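Local coordinates for glucose dehydrogenase (Serratia sp. FS14, PDB 7CDY), which belongs to the glucose/sorbosone dehydrogenase family, a group of beta-propeller proteins, and carries a bound calcium ion, at residues P67-A72 against L129-Q134; R76-F81 against L163-A168; P279-S284 against L342-S347. All coordinates share one frame; numbering follows the deposited sequence.

Contact 1: residues P67-A72 against L129-Q134; sequences PAPDFA and LAFDRQ
Pro-69 lays the edge of its pyrrolidine ring over the phenyl face of Phe-131, a CH-pi contact centred on CD, with CG beside it. CD sits 3.6 Å from the centroid of the Phe-131 ring and only 12° off the ring normal, so the CH2 group stands over the middle of the pi cloud. Pro-69 CG is 3.7 Å from Phe-131 CG, nearer the root of the side chain, and the two side chains cross at about a right angle. Proline suits the place: it is a rigid apolar ring whose CD carbon, attached directly to the backbone nitrogen, is slightly electron-poor and welcome above an aromatic face. Phe-131 reaches it because its CG stands anti to the carbonyl carbon (chi1 -77°). The backbone before Pro-69 comes in obliquely, Pro-67 O lying 4.1 Å from Phe-131 CE2.

The packing is uneven. It is close where CD and CG lie on the ring face, and buried Pro-67 and Ala-68 back it from farther off; the outer side of Pro-69 borders solvent. Likewise Arg-133 and Gln-134 follow Phe-131 to the surface. A type I turn from Ala-68 to Phe-71, closed by a bond of 3.0 Å from Phe-71 N to Ala-68 O, leads into helix 71-74. Asp-70 holds the N-cap position without a capping bond; its OD1 bonds instead to Ser-74 OG.

Phe-131 ends strand 129-131, an outer strand of its sheet; there it also touches Leu-137 of strand 137-140, Leu-66 of strand 62-67, and, edge-to-face, Tyr-78 of strand 76-84.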
loop_
_atom_site.group_PDB
_atom_site.type_symbol
_atom_site.label_atom_id
_atom_site.label_comp_id
_atom_site.label_asym_id
_atom_site.label_seq_id
_atom_site.Cartn_x
_atom_site.Cartn_y
_atom_site.Cartn_z
ATOM N N PRO A 67 -12.492 1.865 2.614
ATOM C CA PRO A 67 -13.932 1.606 2.552
ATOM C C PRO A 67 -14.235 0.535 1.521
ATOM O O PRO A 67 -13.563 0.404 0.496
ATOM C CB PRO A 67 -14.512 2.955 2.122
ATOM C CG PRO A 67 -13.475 3.961 2.563
ATOM C CD PRO A 67 -12.170 3.273 2.375
ATOM N N ALA A 68 -15.246 -0.268 1.820
ATOM C CA ALA A 68 -15.697 -1.255 0.852
ATOM C C ALA A 68 -16.202 -0.551 -0.408
ATOM O O ALA A 68 -16.642 0.608 -0.351
ATOM C CB ALA A 68 -16.828 -2.091 1.454
ATOM N N PRO A 69 -16.159 -1.225 -1.564
ATOM C CA PRO A 69 -16.702 -0.602 -2.781
ATOM C C PRO A 69 -18.137 -0.141 -2.612
ATOM O O PRO A 69 -18.519 0.897 -3.171
ATOM C CB PRO A 69 -16.568 -1.707 -3.841
ATOM C CG PRO A 69 -15.465 -2.593 -3.331
ATOM C CD PRO A 69 -15.556 -2.547 -1.829
ATOM N N ASP A 70 -18.928 -0.851 -1.804
ATOM C CA ASP A 70 -20.324 -0.502 -1.555
ATOM C C ASP A 70 -20.524 0.277 -0.258
ATOM O O ASP A 70 -21.597 0.175 0.350
ATOM C CB ASP A 70 -21.224 -1.741 -1.596
ATOM C CG ASP A 70 -20.948 -2.719 -0.460
ATOM O OD1 ASP A 70 -20.042 -2.473 0.360
ATOM O OD2 ASP A 70 -21.655 -3.754 -0.372
ATOM N N PHE A 71 -19.531 1.076 0.156
ATOM C CA PHE A 71 -19.615 1.811 1.419
ATOM C C PHE A 71 -20.903 2.622 1.542
ATOM O O PHE A 71 -21.472 2.716 2.632
ATOM C CB PHE A 71 -18.388 2.722 1.590
ATOM C CG PHE A 71 -18.447 3.592 2.830
ATOM C CD1 PHE A 71 -19.117 4.808 2.815
ATOM C CD2 PHE A 71 -17.869 3.174 4.018
ATOM C CE1 PHE A 71 -19.216 5.591 3.962
ATOM C CE2 PHE A 71 -17.949 3.958 5.175
ATOM C CZ PHE A 71 -18.633 5.167 5.141
ATOM N N ALA A 72 -21.358 3.249 0.453
ATOM C CA ALA A 72 -22.570 4.061 0.535
ATOM C C ALA A 72 -23.722 3.268 1.136
ATOM O O ALA A 72 -24.513 3.801 1.926
ATOM C CB ALA A 72 -22.949 4.591 -0.847
ATOM N N LEU A 129 -3.830 -2.199 0.505
ATOM C CA LEU A 129 -5.026 -2.955 0.146
ATOM C C LEU A 129 -5.602 -2.372 -1.134
ATOM O O LEU A 129 -5.484 -1.169 -1.386
ATOM C CB LEU A 129 -6.110 -2.804 1.217
ATOM C CG LEU A 129 -5.720 -3.196 2.633
ATOM C CD1 LEU A 129 -6.852 -2.874 3.593
ATOM C CD2 LEU A 129 -5.363 -4.674 2.731
ATOM N N ALA A 130 -6.272 -3.214 -1.930
ATOM C CA ALA A 130 -6.977 -2.715 -3.103
ATOM C C ALA A 130 -8.025 -3.727 -3.537
ATOM O O ALA A 130 -7.771 -4.936 -3.525
ATOM C CB ALA A 130 -6.009 -2.460 -4.269
ATOM N N PHE A 131 -9.181 -3.223 -3.957
ATOM C CA PHE A 131 -10.193 -4.078 -4.557
ATOM C C PHE A 131 -10.014 -4.117 -6.074
ATOM O O PHE A 131 -9.621 -3.133 -6.701
ATOM C CB PHE A 131 -11.598 -3.582 -4.191
ATOM C CG PHE A 131 -12.013 -3.932 -2.790
ATOM C CD1 PHE A 131 -12.493 -5.200 -2.496
ATOM C CD2 PHE A 131 -11.920 -3.006 -1.759
ATOM C CE1 PHE A 131 -12.857 -5.532 -1.204
ATOM C CE2 PHE A 131 -12.302 -3.342 -0.472
ATOM C CZ PHE A 131 -12.762 -4.607 -0.197
ATOM N N ASP A 132 -10.293 -5.277 -6.666
ATOM C CA ASP A 132 -10.341 -5.368 -8.119
ATOM C C ASP A 132 -11.766 -5.086 -8.614
ATOM O O ASP A 132 -12.659 -4.752 -7.836
ATOM C CB ASP A 132 -9.712 -6.677 -8.615
ATOM C CG ASP A 132 -10.616 -7.903 -8.434
ATOM O OD1 ASP A 132 -11.754 -7.791 -7.959
ATOM O OD2 ASP A 132 -10.143 -9.007 -8.780
ATOM N N ARG A 133 -11.989 -5.230 -9.927
ATOM C CA ARG A 133 -13.290 -4.876 -10.502
ATOM C C ARG A 133 -14.417 -5.771 -10.001
ATOM O O ARG A 133 -15.577 -5.340 -9.974
ATOM C CB ARG A 133 -13.229 -4.927 -12.028
ATOM C CG ARG A 133 -12.605 -3.698 -12.680
ATOM C CD ARG A 133 -12.487 -3.899 -14.184
ATOM N NE ARG A 133 -11.867 -2.759 -14.852
ATOM C CZ ARG A 133 -11.610 -2.710 -16.155
ATOM N NH1 ARG A 133 -11.913 -3.744 -16.928
ATOM N NH2 ARG A 133 -11.048 -1.631 -16.686
ATOM N N GLN A 134 -14.108 -7.008 -9.608
ATOM C CA GLN A 134 -15.104 -7.958 -9.125
ATOM C C GLN A 134 -15.274 -7.922 -7.614
ATOM O O GLN A 134 -16.003 -8.751 -7.060
ATOM C CB GLN A 134 -14.754 -9.381 -9.569
ATOM C CG GLN A 134 -15.286 -9.749 -10.944
ATOM C CD GLN A 134 -14.508 -9.090 -12.058
ATOM O OE1 GLN A 134 -15.061 -8.337 -12.859
ATOM N NE2 GLN A 134 -13.210 -9.368 -12.115
#

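Contact 2: residues R76-F81 against L163-A168; sequences RVYLSF and LTAEGA
The phenol of Tyr-78 gives its proton to the backbone carbonyl of Ala-165 in a short hydrogen bond, 2.6 Å from Tyr-78 OH to Ala-165 O. The hydroxyl lies in the carbonyl plane, on a lone pair of the oxygen, with a C=O...donor angle of 128°, and the oxygen in turn sits at the edge of the tyrosine ring. Alongside, Ala-165 CB comes to 3.8 Å from Tyr-78 OH; its small methyl lets the buried phenol come close to the chain.

Strand 76-84 belongs to one antiparallel propeller sheet, and residues 163-168 leave strand 160-163 of another, so this contact joins two blades. The receiving piece is a type I turn from Thr-164 to Gly-167, in which Gly-167 takes a positive phi that suits a residue without a side chain. Thr-164 OG1 accepts from Glu-166 N at 3.2 Å, forming an ST turn, and also from Ala-168 N at 3.0 Å.

Nearer the solvent, Arg-76 NH1 makes a salt bridge of 2.9 Å with Glu-166 OE2. The carboxylate oxygen lies close to the guanidinium plane, yet is met from above its own plane, the two planes standing 88° apart. A bend at chi3 (-66°) turns the long arginine chain toward it. Glu-166 OE1 is bonded to Tyr-96 OH, and the ring of Tyr-96 makes a cation-pi contact with Arg-76.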
loop_
_atom_site.group_PDB
_atom_site.type_symbol
_atom_site.label_atom_id
_atom_site.label_comp_id
_atom_site.label_asym_id
_atom_site.label_seq_id
_atom_site.Cartn_x
_atom_site.Cartn_y
_atom_site.Cartn_z
ATOM N N ARG A 76 -19.078 -0.220 5.359
ATOM C CA ARG A 76 -18.006 -1.103 5.794
ATOM C C ARG A 76 -16.640 -0.485 5.499
ATOM O O ARG A 76 -16.410 0.049 4.413
ATOM C CB ARG A 76 -18.136 -2.449 5.077
ATOM C CG ARG A 76 -17.044 -3.430 5.443
ATOM C CD ARG A 76 -17.296 -4.804 4.848
ATOM N NE ARG A 76 -18.483 -5.436 5.415
ATOM C CZ ARG A 76 -18.903 -6.649 5.083
ATOM N NH1 ARG A 76 -18.231 -7.353 4.178
ATOM N NH2 ARG A 76 -19.993 -7.137 5.653
ATOM N N VAL A 77 -15.746 -0.572 6.481
ATOM C CA VAL A 77 -14.400 -0.012 6.385
ATOM C C VAL A 77 -13.406 -1.107 6.744
ATOM O O VAL A 77 -13.459 -1.663 7.848
ATOM C CB VAL A 77 -14.209 1.208 7.302
ATOM C CG1 VAL A 77 -12.772 1.723 7.188
ATOM C CG2 VAL A 77 -15.194 2.301 6.917
ATOM N N TYR A 78 -12.501 -1.415 5.811
ATOM C CA TYR A 78 -11.395 -2.334 6.056
ATOM C C TYR A 78 -10.184 -1.573 6.583
ATOM O O TYR A 78 -9.932 -0.421 6.192
ATOM C CB TYR A 78 -10.999 -3.051 4.755
ATOM C CG TYR A 78 -12.057 -3.995 4.221
ATOM C CD1 TYR A 78 -13.181 -3.501 3.567
ATOM C CD2 TYR A 78 -11.930 -5.374 4.369
ATOM C CE1 TYR A 78 -14.171 -4.363 3.089
ATOM C CE2 TYR A 78 -12.913 -6.245 3.887
ATOM C CZ TYR A 78 -14.015 -5.724 3.244
ATOM O OH TYR A 78 -15.001 -6.571 2.766
ATOM N N LEU A 79 -9.426 -2.226 7.472
ATOM C CA LEU A 79 -8.168 -1.687 7.983
ATOM C C LEU A 79 -7.103 -2.761 7.916
ATOM O O LEU A 79 -7.383 -3.937 8.168
ATOM C CB LEU A 79 -8.290 -1.255 9.456
ATOM C CG LEU A 79 -9.283 -0.155 9.809
ATOM C CD1 LEU A 79 -9.396 -0.022 11.334
ATOM C CD2 LEU A 79 -8.867 1.170 9.187
ATOM N N SER A 80 -5.877 -2.362 7.604
ATOM C CA SER A 80 -4.727 -3.218 7.827
ATOM C C SER A 80 -3.872 -2.614 8.933
ATOM O O SER A 80 -3.898 -1.394 9.162
ATOM C CB SER A 80 -3.923 -3.443 6.546
ATOM O OG SER A 80 -3.195 -2.274 6.216
ATOM N N PHE A 81 -3.143 -3.469 9.653
ATOM C CA PHE A 81 -2.356 -3.009 10.793
ATOM C C PHE A 81 -1.326 -4.056 11.172
ATOM O O PHE A 81 -1.459 -5.238 10.853
ATOM C CB PHE A 81 -3.230 -2.633 12.003
ATOM C CG PHE A 81 -4.091 -3.773 12.552
ATOM C CD1 PHE A 81 -5.251 -4.179 11.896
ATOM C CD2 PHE A 81 -3.754 -4.400 13.754
ATOM C CE1 PHE A 81 -6.050 -5.201 12.420
ATOM C CE2 PHE A 81 -4.551 -5.421 14.287
ATOM C CZ PHE A 81 -5.691 -5.818 13.614
ATOM N N LEU A 163 -8.265 -12.402 -1.597
ATOM C CA LEU A 163 -9.350 -12.990 -0.816
ATOM C C LEU A 163 -10.692 -12.461 -1.302
ATOM O O LEU A 163 -10.773 -11.469 -2.027
ATOM C CB LEU A 163 -9.206 -12.675 0.676
ATOM C CG LEU A 163 -7.886 -13.089 1.330
ATOM C CD1 LEU A 163 -7.817 -12.564 2.754
ATOM C CD2 LEU A 163 -7.718 -14.601 1.293
ATOM N N THR A 164 -11.762 -13.132 -0.871
ATOM C CA THR A 164 -13.092 -12.562 -1.047
ATOM C C THR A 164 -13.294 -11.398 -0.080
ATOM O O THR A 164 -12.483 -11.142 0.815
ATOM C CB THR A 164 -14.187 -13.602 -0.776
ATOM O OG1 THR A 164 -14.250 -13.874 0.630
ATOM C CG2 THR A 164 -13.935 -14.906 -1.564
ATOM N N ALA A 165 -14.433 -10.718 -0.249
ATOM C CA ALA A 165 -14.816 -9.623 0.640
ATOM C C ALA A 165 -14.878 -10.044 2.103
ATOM O O ALA A 165 -14.760 -9.187 2.992
ATOM C CB ALA A 165 -16.180 -9.075 0.210
ATOM N N GLU A 166 -15.092 -11.325 2.379
ATOM C CA GLU A 166 -15.174 -11.830 3.740
ATOM C C GLU A 166 -13.887 -12.491 4.203
ATOM O O GLU A 166 -13.853 -13.056 5.299
ATOM C CB GLU A 166 -16.345 -12.817 3.871
ATOM C CG GLU A 166 -17.714 -12.201 3.585
ATOM C CD GLU A 166 -18.049 -11.024 4.489
ATOM O OE1 GLU A 166 -17.538 -10.991 5.629
ATOM O OE2 GLU A 166 -18.845 -10.166 4.054
ATOM N N GLY A 167 -12.838 -12.458 3.390
ATOM C CA GLY A 167 -11.586 -13.086 3.756
ATOM C C GLY A 167 -11.469 -14.549 3.397
ATOM O O GLY A 167 -10.502 -15.191 3.813
ATOM N N ALA A 168 -12.413 -15.098 2.635
ATOM C CA ALA A 168 -12.308 -16.487 2.225
ATOM C C ALA A 168 -11.367 -16.620 1.031
ATOM O O ALA A 168 -11.083 -15.656 0.321
ATOM C CB ALA A 168 -13.691 -17.038 1.866
#

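Contact 3: residues P279-S284 against L342-S347; sequences PAWRHS and LKVGAS
Trp-281 gives up more surface here than any other residue, and Ala-346 and Val-344 supply most of what covers it. The methyl of Ala-346 rests over one face of the indole, its CB 3.8 Å from the centroid of the six-membered ring of Trp-281 and 23° off the normal, displaced toward the rim: a CH-pi contact. Its closest touch is 3.5 Å, from Ala-346 CB to Trp-281 CE2. On the same face the backbone of Ala-346 follows, with Ala-346 N 3.3 Å from Trp-281 CH2, so the far corner of the indole lies against the peptide link after Gly-345. Alanine suits this position because a methyl is small enough to let both side chain and backbone approach the ring.

Val-344 meets the outer end of the indole. Its CG1 is 4.1 Å from Trp-281 CH2, while its carbonyl oxygen lies at the ring edge, 3.9 Å from Trp-281 CZ3. Trp-281 closes the 3-10 segment 279-281, and its CG, anti to the carbonyl carbon (chi1 -82°), sends the wide ring across to the final strand. Phe-278 and Phe-286 also meet the indole, the latter edge-to-face.

Strand 339-345 pairs with the N-terminal strand 3-19, the arrangement by which many beta-propellers close their ring. The tryptophan thus packs the preceding blade against the closing one. No hydrogen bond or salt bridge spans the two segments, which implies that the contact probably rests on dispersion, the CH-pi approach and close fit to the indole.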
loop_
_atom_site.group_PDB
_atom_site.type_symbol
_atom_site.label_atom_id
_atom_site.label_comp_id
_atom_site.label_asym_id
_atom_site.label_seq_id
_atom_site.Cartn_x
_atom_site.Cartn_y
_atom_site.Cartn_z
ATOM N N PRO A 279 -6.422 17.225 -17.877
ATOM C CA PRO A 279 -6.289 16.236 -18.959
ATOM C C PRO A 279 -4.858 15.815 -19.235
ATOM O O PRO A 279 -4.630 14.675 -19.660
ATOM C CB PRO A 279 -6.917 16.948 -20.165
ATOM C CG PRO A 279 -7.810 17.999 -19.563
ATOM C CD PRO A 279 -7.125 18.444 -18.313
ATOM N N ALA A 280 -3.883 16.695 -18.993
ATOM C CA ALA A 280 -2.488 16.341 -19.226
ATOM C C ALA A 280 -2.020 15.221 -18.311
ATOM O O ALA A 280 -1.047 14.532 -18.634
ATOM C CB ALA A 280 -1.594 17.567 -19.037
ATOM N N TRP A 281 -2.690 15.025 -17.180
ATOM C CA TRP A 281 -2.315 13.985 -16.236
ATOM C C TRP A 281 -2.989 12.652 -16.519
ATOM O O TRP A 281 -2.633 11.655 -15.883
ATOM C CB TRP A 281 -2.655 14.428 -14.811
ATOM C CG TRP A 281 -1.636 15.321 -14.178
ATOM C CD1 TRP A 281 -0.467 15.762 -14.724
ATOM C CD2 TRP A 281 -1.694 15.867 -12.856
ATOM N NE1 TRP A 281 0.207 16.553 -13.822
ATOM C CE2 TRP A 281 -0.528 16.635 -12.669
ATOM C CE3 TRP A 281 -2.622 15.783 -11.814
ATOM C CZ2 TRP A 281 -0.264 17.310 -11.477
ATOM C CZ3 TRP A 281 -2.358 16.456 -10.635
ATOM C CH2 TRP A 281 -1.191 17.207 -10.477
ATOM N N ARG A 282 -3.952 12.605 -17.437
ATOM C CA ARG A 282 -4.622 11.346 -17.729
ATOM C C ARG A 282 -3.617 10.339 -18.273
ATOM O O ARG A 282 -2.684 10.696 -18.997
ATOM C CB ARG A 282 -5.766 11.567 -18.723
ATOM C CG ARG A 282 -6.903 12.415 -18.149
ATOM C CD ARG A 282 -8.075 12.563 -19.125
ATOM N NE ARG A 282 -8.447 11.296 -19.746
ATOM C CZ ARG A 282 -9.127 10.334 -19.135
ATOM N NH1 ARG A 282 -9.525 10.492 -17.881
ATOM N NH2 ARG A 282 -9.411 9.209 -19.782
ATOM N N HIS A 283 -3.791 9.078 -17.877
ATOM C CA HIS A 283 -2.892 7.990 -18.256
ATOM C C HIS A 283 -1.508 8.115 -17.617
ATOM O O HIS A 283 -0.524 7.595 -18.140
ATOM C CB HIS A 283 -2.833 7.776 -19.775
ATOM C CG HIS A 283 -4.158 7.398 -20.362
ATOM N ND1 HIS A 283 -4.712 6.146 -20.198
ATOM C CD2 HIS A 283 -5.059 8.121 -21.068
ATOM C CE1 HIS A 283 -5.888 6.107 -20.799
ATOM N NE2 HIS A 283 -6.121 7.292 -21.335
ATOM N N SER A 284 -1.437 8.793 -16.476
ATOM C CA SER A 284 -0.240 8.840 -15.653
ATOM C C SER A 284 -0.468 8.057 -14.365
ATOM O O SER A 284 -1.603 7.911 -13.895
ATOM C CB SER A 284 0.150 10.284 -15.316
ATOM O OG SER A 284 0.734 10.931 -16.437
ATOM N N LEU A 342 -2.282 17.120 1.764
ATOM C CA LEU A 342 -2.067 18.065 0.674
ATOM C C LEU A 342 -3.002 17.768 -0.486
ATOM O O LEU A 342 -3.241 16.604 -0.827
ATOM C CB LEU A 342 -0.636 17.969 0.138
ATOM C CG LEU A 342 0.488 18.136 1.155
ATOM C CD1 LEU A 342 1.839 17.945 0.480
ATOM C CD2 LEU A 342 0.411 19.494 1.847
ATOM N N LYS A 343 -3.489 18.826 -1.121
ATOM C CA LYS A 343 -4.289 18.738 -2.335
ATOM C C LYS A 343 -3.455 19.310 -3.478
ATOM O O LYS A 343 -3.002 20.461 -3.407
ATOM C CB LYS A 343 -5.580 19.532 -2.148
ATOM C CG LYS A 343 -6.530 19.519 -3.321
ATOM C CD LYS A 343 -7.754 20.357 -2.967
ATOM C CE LYS A 343 -8.514 20.813 -4.189
ATOM N NZ LYS A 343 -9.692 21.652 -3.822
ATOM N N VAL A 344 -3.253 18.489 -4.489
ATOM C CA VAL A 344 -2.287 18.828 -5.564
ATOM C C VAL A 344 -2.946 18.788 -6.930
ATOM O O VAL A 344 -3.634 17.870 -7.232
ATOM C CB VAL A 344 -1.085 17.870 -5.526
ATOM C CG1 VAL A 344 -0.101 18.228 -6.614
ATOM C CG2 VAL A 344 -0.394 17.887 -4.177
ATOM N N GLY A 345 -2.696 19.840 -7.704
ATOM C CA GLY A 345 -3.251 19.980 -9.055
ATOM C C GLY A 345 -2.173 20.343 -10.059
ATOM O O GLY A 345 -1.145 20.778 -9.695
ATOM N N ALA A 346 -2.483 20.177 -11.317
ATOM C CA ALA A 346 -1.495 20.442 -12.380
ATOM C C ALA A 346 -1.204 21.925 -12.583
ATOM O O ALA A 346 -0.075 22.166 -12.913
ATOM C CB ALA A 346 -1.865 19.719 -13.641
ATOM N N SER A 347 -2.161 22.827 -12.419
ATOM C CA SER A 347 -1.950 24.317 -12.557
ATOM C C SER A 347 -3.285 25.023 -12.367
ATOM O O SER A 347 -3.297 26.246 -12.606
ATOM C CB SER A 347 -1.287 24.940 -13.830
ATOM O OG SER A 347 -1.428 24.129 -14.962
#

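From the N terminus, the chain passes through 67-72 and, directly after helix 71-74, through 76-81. It meets 67-72 again at 129-134, where contact 1 closes its loop, and reaches 76-81 again at 163-168, where contact 2 closes. The two loops therefore cross, and with centres 10 Å apart they touch, together joining the sheet of strands 62-67 and 76-84 to the sheet of strands 129-131 and 160-163. Contact 3 follows in series: its loop opens at 279-284 and closes at 342-347, tying the loop before strand 284-289 to the blade shared by both chain ends. Its centre lies about 23 Å from contact 1 and 30 Å from contact 2.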